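Local atomic coordinates of exocyst complex component EXO70 (Saccharomyces cerevisiae, PDB entry 2B1E), a protein that serves as a subunit of the exocyst, the complex that tethers secretory vesicles to sites of exocytosis, and helps the exocyst assemble. Residues Ile33-Thr42 with Ser82-Phe90; Met180-Ile191 with Leu217-Leu227. All coordinates share one frame; numbering follows the deposited sequence.

Overall arrangement
Both contacts join antiparallel helices of this long, all-helical rod, but they lie at different depths and share no helix. Contact 1 is near the amino-terminal end, its centre about 54 Å from that of the chain, and is partly buried: an apolar middle of I33, Y41 and L86 ends in a tyrosine-asparagine hydrogen bond at an exposed residue. Contact 2, its centre about 20 Å from that of the chain, is buried almost throughout; its two segments meet through methyls, a thioether and aromatic rings, with a water linking a tyrosine hydroxyl to a backbone carbonyl. The centres of the two contacts are about 35 Å apart and their nearest atoms about 15 Å, and each falls in a different Exo70 family region.

Contact 1: residues Ile33-Thr42 with Ser82-Phe90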
loop_
_atom_site.group_PDB
_atom_site.type_symbol
_atom_site.label_atom_id
_atom_site.label_comp_id
_atom_site.label_asym_id
_atom_site.label_seq_id
_atom_site.Cartn_x
_atom_site.Cartn_y
_atom_site.Cartn_z
ATOM N N ILE A 33 25.731 36.202 35.995
ATOM C CA ILE A 33 24.850 36.642 34.921
ATOM C C ILE A 33 23.458 37.111 35.352
ATOM O O ILE A 33 22.984 38.145 34.882
ATOM C CB ILE A 33 24.690 35.520 33.848
ATOM C CG1 ILE A 33 26.055 35.219 33.216
ATOM C CG2 ILE A 33 23.687 35.958 32.770
ATOM C CD1 ILE A 33 26.088 33.981 32.346
ATOM N N ASN A 34 22.791 36.367 36.235
ATOM C CA ASN A 34 21.448 36.774 36.649
ATOM C C ASN A 34 21.409 38.074 37.451
ATOM O O ASN A 34 20.487 38.869 37.299
ATOM C CB ASN A 34 20.763 35.662 37.459
ATOM C CG ASN A 34 20.393 34.455 36.608
ATOM O OD1 ASN A 34 19.945 34.588 35.460
ATOM N ND2 ASN A 34 20.553 33.270 37.179
ATOM N N GLN A 35 22.390 38.294 38.317
ATOM C CA GLN A 35 22.400 39.520 39.119
ATOM C C GLN A 35 22.768 40.740 38.284
ATOM O O GLN A 35 22.184 41.817 38.429
ATOM C CB GLN A 35 23.378 39.392 40.278
ATOM C CG GLN A 35 23.171 40.457 41.339
ATOM C CD GLN A 35 24.194 40.380 42.437
ATOM O OE1 GLN A 35 24.399 39.323 43.039
ATOM N NE2 GLN A 35 24.846 41.505 42.715
ATOM N N VAL A 36 23.731 40.551 37.390
ATOM C CA VAL A 36 24.202 41.619 36.525
ATOM C C VAL A 36 23.220 41.947 35.415
ATOM O O VAL A 36 23.007 43.118 35.094
ATOM C CB VAL A 36 25.549 41.230 35.866
ATOM C CG1 VAL A 36 26.045 42.363 34.971
ATOM C CG2 VAL A 36 26.568 40.897 36.938
ATOM N N GLY A 37 22.616 40.906 34.848
ATOM C CA GLY A 37 21.701 41.062 33.728
ATOM C C GLY A 37 22.526 40.566 32.541
ATOM O O GLY A 37 23.651 41.035 32.334
ATOM N N LEU A 38 22.004 39.612 31.780
ATOM C CA LEU A 38 22.755 39.042 30.651
ATOM C C LEU A 38 23.338 40.046 29.652
ATOM O O LEU A 38 24.527 39.982 29.322
ATOM C CB LEU A 38 21.891 38.016 29.906
ATOM C CG LEU A 38 22.505 37.360 28.658
ATOM C CD1 LEU A 38 23.777 36.643 29.037
ATOM C CD2 LEU A 38 21.509 36.378 28.040
ATOM N N LYS A 39 22.520 40.971 29.162
ATOM C CA LYS A 39 23.023 41.949 28.204
ATOM C C LYS A 39 24.127 42.813 28.830
ATOM O O LYS A 39 25.157 43.071 28.197
ATOM C CB LYS A 39 21.872 42.819 27.693
ATOM C CG LYS A 39 20.795 42.023 26.945
ATOM C CD LYS A 39 19.728 42.932 26.344
ATOM C CE LYS A 39 18.945 43.697 27.408
ATOM N NZ LYS A 39 18.007 42.843 28.208
ATOM N N GLN A 40 23.924 43.227 30.082
ATOM C CA GLN A 40 24.903 44.051 30.801
ATOM C C GLN A 40 26.193 43.269 31.020
ATOM O O GLN A 40 27.300 43.827 30.969
ATOM C CB GLN A 40 24.357 44.479 32.174
ATOM C CG GLN A 40 23.201 45.468 32.147
ATOM C CD GLN A 40 21.962 44.909 31.483
ATOM O OE1 GLN A 40 21.556 43.772 31.745
ATOM N NE2 GLN A 40 21.345 45.710 30.616
ATOM N N TYR A 41 26.031 41.975 31.285
ATOM C CA TYR A 41 27.157 41.079 31.515
ATOM C C TYR A 41 28.011 40.987 30.246
ATOM O O TYR A 41 29.221 41.198 30.299
ATOM C CB TYR A 41 26.644 39.686 31.934
ATOM C CG TYR A 41 27.719 38.704 32.380
ATOM C CD1 TYR A 41 28.004 38.505 33.737
ATOM C CD2 TYR A 41 28.436 37.961 31.443
ATOM C CE1 TYR A 41 28.975 37.585 34.145
ATOM C CE2 TYR A 41 29.405 37.046 31.835
ATOM C CZ TYR A 41 29.671 36.860 33.184
ATOM O OH TYR A 41 30.640 35.956 33.556
ATOM N N THR A 42 27.406 40.683 29.103
ATOM C CA THR A 42 28.203 40.596 27.882
ATOM C C THR A 42 28.804 41.948 27.534
ATOM O O THR A 42 29.848 42.019 26.877
ATOM C CB THR A 42 27.398 40.106 26.669
ATOM O OG1 THR A 42 26.290 40.980 26.436
ATOM C CG2 THR A 42 26.909 38.677 26.892
ATOM N N SER A 82 34.732 34.424 32.052
ATOM C CA SER A 82 33.407 34.971 31.830
ATOM C C SER A 82 32.696 34.308 30.649
ATOM O O SER A 82 31.490 34.045 30.709
ATOM C CB SER A 82 33.504 36.484 31.625
ATOM O OG SER A 82 34.130 37.092 32.741
ATOM N N GLU A 83 33.434 34.033 29.577
ATOM C CA GLU A 83 32.833 33.389 28.419
ATOM C C GLU A 83 32.478 31.935 28.741
ATOM O O GLU A 83 31.489 31.409 28.238
ATOM C CB GLU A 83 33.773 33.496 27.204
ATOM C CG GLU A 83 33.754 34.910 26.608
ATOM C CD GLU A 83 34.763 35.148 25.481
ATOM O OE1 GLU A 83 34.649 36.188 24.805
ATOM O OE2 GLU A 83 35.668 34.325 25.274
ATOM N N ALA A 84 33.270 31.292 29.598
ATOM C CA ALA A 84 32.987 29.910 29.969
ATOM C C ALA A 84 31.658 29.894 30.736
ATOM O O ALA A 84 30.871 28.959 30.618
ATOM C CB ALA A 84 34.123 29.347 30.832
ATOM N N GLN A 85 31.410 30.945 31.505
ATOM C CA GLN A 85 30.171 31.060 32.269
ATOM C C GLN A 85 28.979 31.244 31.328
ATOM O O GLN A 85 27.875 30.751 31.595
ATOM C CB GLN A 85 30.273 32.237 33.244
ATOM C CG GLN A 85 28.992 32.550 34.001
ATOM C CD GLN A 85 28.428 31.356 34.746
ATOM O OE1 GLN A 85 29.149 30.658 35.472
ATOM N NE2 GLN A 85 27.130 31.114 34.579
ATOM N N LEU A 86 29.212 31.959 30.227
ATOM C CA LEU A 86 28.179 32.184 29.229
ATOM C C LEU A 86 27.772 30.859 28.600
ATOM O O LEU A 86 26.601 30.643 28.298
ATOM C CB LEU A 86 28.682 33.150 28.152
ATOM C CG LEU A 86 28.694 34.608 28.622
ATOM C CD1 LEU A 86 29.425 35.465 27.604
ATOM C CD2 LEU A 86 27.264 35.093 28.815
ATOM N N ARG A 87 28.744 29.972 28.411
ATOM C CA ARG A 87 28.460 28.668 27.836
ATOM C C ARG A 87 27.676 27.807 28.815
ATOM O O ARG A 87 26.734 27.132 28.423
ATOM C CB ARG A 87 29.752 27.952 27.450
ATOM C CG ARG A 87 30.483 28.602 26.297
ATOM C CD ARG A 87 31.689 27.781 25.856
ATOM N NE ARG A 87 32.597 28.632 25.101
ATOM C CZ ARG A 87 33.651 29.249 25.626
ATOM N NH1 ARG A 87 33.947 29.096 26.911
ATOM N NH2 ARG A 87 34.388 30.050 24.868
ATOM N N VAL A 88 28.085 27.815 30.082
ATOM C CA VAL A 88 27.387 27.045 31.115
ATOM C C VAL A 88 25.922 27.490 31.168
ATOM O O VAL A 88 24.991 26.677 31.211
ATOM C CB VAL A 88 28.021 27.286 32.527
ATOM C CG1 VAL A 88 27.147 26.648 33.606
ATOM C CG2 VAL A 88 29.418 26.698 32.573
ATOM N N TYR A 89 25.732 28.799 31.163
ATOM C CA TYR A 89 24.404 29.400 31.220
ATOM C C TYR A 89 23.573 29.014 29.991
ATOM O O TYR A 89 22.375 28.738 30.096
ATOM C CB TYR A 89 24.543 30.923 31.289
ATOM C CG TYR A 89 23.301 31.648 31.751
ATOM C CD1 TYR A 89 22.997 31.752 33.104
ATOM C CD2 TYR A 89 22.450 32.262 30.833
ATOM C CE1 TYR A 89 21.878 32.458 33.540
ATOM C CE2 TYR A 89 21.339 32.966 31.249
ATOM C CZ TYR A 89 21.058 33.065 32.609
ATOM O OH TYR A 89 19.979 33.796 33.026
ATOM N N PHE A 90 24.221 29.029 28.829
ATOM C CA PHE A 90 23.595 28.677 27.555
ATOM C C PHE A 90 23.094 27.227 27.605
ATOM O O PHE A 90 21.932 26.932 27.301
ATOM C CB PHE A 90 24.635 28.835 26.436
ATOM C CG PHE A 90 24.094 28.641 25.033
ATOM C CD1 PHE A 90 23.298 29.616 24.426
ATOM C CD2 PHE A 90 24.451 27.514 24.288
ATOM C CE1 PHE A 90 22.875 29.471 23.091
ATOM C CE2 PHE A 90 24.033 27.359 22.957
ATOM C CZ PHE A 90 23.244 28.342 22.361
#
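In the amino-terminal helical bundle of Exo70, the broken helical stretch 33-36 and 38-42 packs against helix 66-94, with I33, Y41, L86 and Y89 doing most of the work. The axes of 38-42 and 82-90 run nearly antiparallel. I33 points across: its CD1 lies 3.6 Å from Y89 CB and also touches CG of Q85. Its other branch, CG2, sits over one face of the Y89 ring, 4.0 Å from the ring centroid, a CH-pi contact close to the ring normal. With CG set anti to the backbone N (chi1 -163°), the Y89 ring extends across I33 to N34, where Y89 OH donates to N34 OD1 at 2.6 Å. That donor is tilted 22° from the carbonyl plane. The amide and ring planes stand 63° apart. Without the ring, as with an alanine here, N34 OD1 would probably lose this donor and a gap would open against CG2 of I33.

One turn back, L86 is a knob seated in a hole formed by I33, L38, Y41 and T42; its CD2 comes within 3.8 Å of L38 CD1. The side chains of Y41 and L86 run past one another, pointing opposite ways, and Y41 OH ends 3.4 Å from S82 CA. I33 CG1 covers one face of the Y41 ring as well, so a single isoleucine lies against two tyrosines. G37, at positive phi, interrupts the helix between 33-36 and 38-42 and is the N-cap residue of the second.

Around the pair, helix 15-30 meets Y41 and S82 through L29, while helix 117-132 touches L38 through A122 and bonds T42 OG1 through W125. Helix 136-155 packs on R87 and F90.

Contact 2: residues Met180-Ile191 with Leu217-Leu227; sequences MNSYTEALLGFI and LSPLISAYAKL
The carbonyl oxygen of M180 is gripped twice by T184: OG1 donates to M180 O at 2.8 Å and the backbone N at 3.0 Å, from opposite faces of the carbonyl plane. T184 OG1 also bonds S252, as does Y224 OH, so one serine ties the two helices together from helix 245-259. Across the contact, T184 OG1 stands at the edge of the Y224 ring.

Segments 180-191 and 217-227, of helices 180-201 and 209-233, form an antiparallel pair, 168° between axes, within the carboxy-terminal helical region of Exo70. Y224 is the knob here, lodged among M180, Y183, T184 and L187. L187 CD2 lies 3.8 Å from Y224 CD1, the two side chains crossing at about a right angle, while Y183 CE2 comes to the Y224 ring edge in plane.

The Y183 ring carries L227 CD1 over its centre, 3.8 Å from the centroid and 10° off the normal. L227 also meets M180 tip to tip, L227 CD2 lying 3.6 Å from M180 SD; the methionine chain, bent at chi2 and chi3, brings the thioether there. Beyond the ring, Y183 OH passes A223 CB and shares a hydrogen bond of 2.8 Å with a water, which donates to L220 O. Toward the far end, I191 CG1 rests against L217 CD2 at 4.1 Å.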
loop_
_atom_site.group_PDB
_atom_site.type_symbol
_atom_site.label_atom_id
_atom_site.label_comp_id
_atom_site.label_asym_id
_atom_site.label_seq_id
_atom_site.Cartn_x
_atom_site.Cartn_y
_atom_site.Cartn_z
ATOM N N MET A 180 5.431 1.870 14.878
ATOM C CA MET A 180 6.117 2.690 13.891
ATOM C C MET A 180 5.291 3.947 13.630
ATOM O O MET A 180 5.823 4.983 13.221
ATOM C CB MET A 180 6.304 1.903 12.590
ATOM C CG MET A 180 7.332 2.498 11.637
ATOM S SD MET A 180 9.034 2.373 12.241
ATOM C CE MET A 180 9.148 3.847 13.225
ATOM N N ASN A 181 3.989 3.849 13.886
ATOM C CA ASN A 181 3.073 4.965 13.683
ATOM C C ASN A 181 3.338 6.108 14.661
ATOM O O ASN A 181 3.479 7.263 14.253
ATOM C CB ASN A 181 1.623 4.491 13.820
ATOM C CG ASN A 181 1.272 3.404 12.821
ATOM O OD1 ASN A 181 1.446 3.575 11.615
ATOM N ND2 ASN A 181 0.774 2.277 13.320
ATOM N N SER A 182 3.396 5.785 15.950
ATOM C CA SER A 182 3.661 6.798 16.967
ATOM C C SER A 182 5.062 7.365 16.778
ATOM O O SER A 182 5.250 8.581 16.757
ATOM C CB SER A 182 3.542 6.200 18.369
ATOM O OG SER A 182 2.212 5.801 18.635
ATOM N N TYR A 183 6.039 6.473 16.640
ATOM C CA TYR A 183 7.427 6.873 16.445
ATOM C C TYR A 183 7.493 7.915 15.340
ATOM O O TYR A 183 8.218 8.910 15.452
ATOM C CB TYR A 183 8.280 5.666 16.053
ATOM C CG TYR A 183 9.766 5.959 15.999
ATOM C CD1 TYR A 183 10.582 5.742 17.109
ATOM C CD2 TYR A 183 10.354 6.474 14.840
ATOM C CE1 TYR A 183 11.949 6.027 17.066
ATOM C CE2 TYR A 183 11.716 6.763 14.786
ATOM C CZ TYR A 183 12.507 6.536 15.899
ATOM O OH TYR A 183 13.858 6.807 15.838
ATOM N N THR A 184 6.731 7.680 14.272
ATOM C CA THR A 184 6.688 8.596 13.140
ATOM C C THR A 184 6.044 9.920 13.523
ATOM O O THR A 184 6.579 10.989 13.218
ATOM C CB THR A 184 5.896 7.999 11.958
ATOM O OG1 THR A 184 6.622 6.897 11.399
ATOM C CG2 THR A 184 5.682 9.050 10.880
ATOM N N GLU A 185 4.898 9.847 14.192
ATOM C CA GLU A 185 4.189 11.050 14.601
ATOM C C GLU A 185 5.062 11.893 15.523
ATOM O O GLU A 185 5.088 13.121 15.416
ATOM C CB GLU A 185 2.884 10.688 15.314
ATOM C CG GLU A 185 1.934 11.859 15.475
ATOM C CD GLU A 185 0.744 11.539 16.364
ATOM O OE1 GLU A 185 0.162 10.443 16.217
ATOM O OE2 GLU A 185 0.386 12.390 17.204
ATOM N N ALA A 186 5.782 11.230 16.426
ATOM C CA ALA A 186 6.658 11.932 17.357
ATOM C C ALA A 186 7.753 12.648 16.574
ATOM O O ALA A 186 8.014 13.834 16.786
ATOM C CB ALA A 186 7.278 10.944 18.339
ATOM N N LEU A 187 8.382 11.916 15.666
ATOM C CA LEU A 187 9.444 12.453 14.826
ATOM C C LEU A 187 8.987 13.669 14.013
ATOM O O LEU A 187 9.748 14.616 13.808
ATOM C CB LEU A 187 9.954 11.365 13.882
ATOM C CG LEU A 187 11.026 11.818 12.891
ATOM C CD1 LEU A 187 12.188 12.470 13.647
ATOM C CD2 LEU A 187 11.503 10.624 12.077
ATOM N N LEU A 188 7.742 13.644 13.554
ATOM C CA LEU A 188 7.212 14.747 12.769
ATOM C C LEU A 188 7.068 16.003 13.628
ATOM O O LEU A 188 7.305 17.117 13.159
ATOM C CB LEU A 188 5.867 14.346 12.153
ATOM C CG LEU A 188 5.983 13.193 11.149
ATOM C CD1 LEU A 188 4.599 12.704 10.729
ATOM C CD2 LEU A 188 6.778 13.655 9.950
ATOM N N GLY A 189 6.686 15.815 14.887
ATOM C CA GLY A 189 6.547 16.937 15.799
ATOM C C GLY A 189 7.911 17.536 16.121
ATOM O O GLY A 189 8.059 18.754 16.201
ATOM N N PHE A 190 8.916 16.686 16.310
ATOM C CA PHE A 190 10.257 17.178 16.596
ATOM C C PHE A 190 10.868 17.892 15.390
ATOM O O PHE A 190 11.560 18.899 15.542
ATOM C CB PHE A 190 11.169 16.036 17.051
ATOM C CG PHE A 190 10.989 15.662 18.497
ATOM C CD1 PHE A 190 11.209 16.602 19.501
ATOM C CD2 PHE A 190 10.590 14.376 18.859
ATOM C CE1 PHE A 190 11.034 16.273 20.845
ATOM C CE2 PHE A 190 10.412 14.034 20.207
ATOM C CZ PHE A 190 10.634 14.986 21.199
ATOM N N ILE A 191 10.612 17.379 14.191
ATOM C CA ILE A 191 11.146 18.008 12.988
ATOM C C ILE A 191 10.536 19.396 12.846
ATOM O O ILE A 191 11.236 20.377 12.584
ATOM C CB ILE A 191 10.817 17.172 11.720
ATOM C CG1 ILE A 191 11.740 15.947 11.653
ATOM C CG2 ILE A 191 10.953 18.044 10.458
ATOM C CD1 ILE A 191 11.325 14.914 10.602
ATOM N N LEU A 217 18.724 17.348 12.948
ATOM C CA LEU A 217 17.777 16.354 12.446
ATOM C C LEU A 217 18.397 15.090 11.842
ATOM O O LEU A 217 17.798 14.018 11.900
ATOM C CB LEU A 217 16.850 16.999 11.410
ATOM C CG LEU A 217 15.998 18.202 11.836
ATOM C CD1 LEU A 217 15.151 18.655 10.655
ATOM C CD2 LEU A 217 15.102 17.824 12.994
ATOM N N SER A 218 19.591 15.203 11.272
ATOM C CA SER A 218 20.224 14.042 10.647
ATOM C C SER A 218 20.348 12.814 11.546
ATOM O O SER A 218 20.043 11.698 11.119
ATOM C CB SER A 218 21.592 14.426 10.078
ATOM O OG SER A 218 21.424 15.299 8.972
ATOM N N PRO A 219 20.804 12.995 12.796
ATOM C CA PRO A 219 20.934 11.848 13.700
ATOM C C PRO A 219 19.577 11.174 13.894
ATOM O O PRO A 219 19.477 9.947 13.939
ATOM C CB PRO A 219 21.442 12.484 14.986
ATOM C CG PRO A 219 22.245 13.640 14.482
ATOM C CD PRO A 219 21.364 14.210 13.410
ATOM N N LEU A 220 18.537 11.994 14.017
ATOM C CA LEU A 220 17.181 11.493 14.197
ATOM C C LEU A 220 16.774 10.675 12.969
ATOM O O LEU A 220 16.115 9.641 13.087
ATOM C CB LEU A 220 16.213 12.663 14.375
ATOM C CG LEU A 220 16.565 13.697 15.444
ATOM C CD1 LEU A 220 15.508 14.789 15.445
ATOM C CD2 LEU A 220 16.651 13.028 16.808
ATOM N N ILE A 221 17.172 11.150 11.795
ATOM C CA ILE A 221 16.868 10.476 10.538
ATOM C C ILE A 221 17.576 9.124 10.475
ATOM O O ILE A 221 16.957 8.100 10.190
ATOM C CB ILE A 221 17.305 11.344 9.329
ATOM C CG1 ILE A 221 16.489 12.525 9.268
ATOM C CG2 ILE A 221 17.172 10.572 8.027
ATOM N N SER A 222 18.877 9.125 10.739
ATOM C CA SER A 222 19.654 7.894 10.715
ATOM C C SER A 222 18.961 6.869 11.608
ATOM O O SER A 222 18.801 5.710 11.231
ATOM C CB SER A 222 21.077 8.163 11.218
ATOM O OG SER A 222 21.897 7.012 11.091
ATOM N N ALA A 223 18.536 7.314 12.786
ATOM C CA ALA A 223 17.855 6.451 13.742
ATOM C C ALA A 223 16.544 5.919 13.175
ATOM O O ALA A 223 16.171 4.768 13.412
ATOM C CB ALA A 223 17.587 7.218 15.028
ATOM N N TYR A 224 15.845 6.770 12.430
ATOM C CA TYR A 224 14.576 6.395 11.821
ATOM C C TYR A 224 14.799 5.389 10.704
ATOM O O TYR A 224 14.175 4.325 10.680
ATOM C CB TYR A 224 13.873 7.630 11.249
ATOM C CG TYR A 224 12.666 7.308 10.394
ATOM C CD1 TYR A 224 11.434 7.006 10.974
ATOM C CD2 TYR A 224 12.761 7.290 9.004
ATOM C CE1 TYR A 224 10.324 6.695 10.186
ATOM C CE2 TYR A 224 11.661 6.980 8.208
ATOM C CZ TYR A 224 10.445 6.685 8.804
ATOM O OH TYR A 224 9.351 6.403 8.015
ATOM N N ALA A 225 15.689 5.741 9.779
ATOM C CA ALA A 225 16.003 4.897 8.638
ATOM C C ALA A 225 16.465 3.507 9.061
ATOM O O ALA A 225 16.155 2.517 8.394
ATOM C CB ALA A 225 17.068 5.561 7.776
ATOM N N LYS A 226 17.207 3.428 10.164
ATOM C CA LYS A 226 17.681 2.134 10.633
ATOM C C LYS A 226 16.518 1.293 11.144
ATOM O O LYS A 226 16.394 0.120 10.800
ATOM C CB LYS A 226 18.728 2.294 11.739
ATOM C CG LYS A 226 19.198 0.956 12.293
ATOM C CD LYS A 226 20.496 1.058 13.068
ATOM C CE LYS A 226 20.937 -0.326 13.538
ATOM N NZ LYS A 226 22.322 -0.337 14.091
ATOM N N LEU A 227 15.668 1.903 11.966
ATOM C CA LEU A 227 14.509 1.216 12.521
ATOM C C LEU A 227 13.595 0.809 11.366
ATOM O O LEU A 227 12.974 -0.254 11.391
ATOM C CB LEU A 227 13.765 2.150 13.478
ATOM C CG LEU A 227 12.844 1.557 14.547
ATOM C CD1 LEU A 227 12.194 2.696 15.320
ATOM C CD2 LEU A 227 11.782 0.680 13.914
HETATM O O HOH W 1 14.311 9.572 15.318
#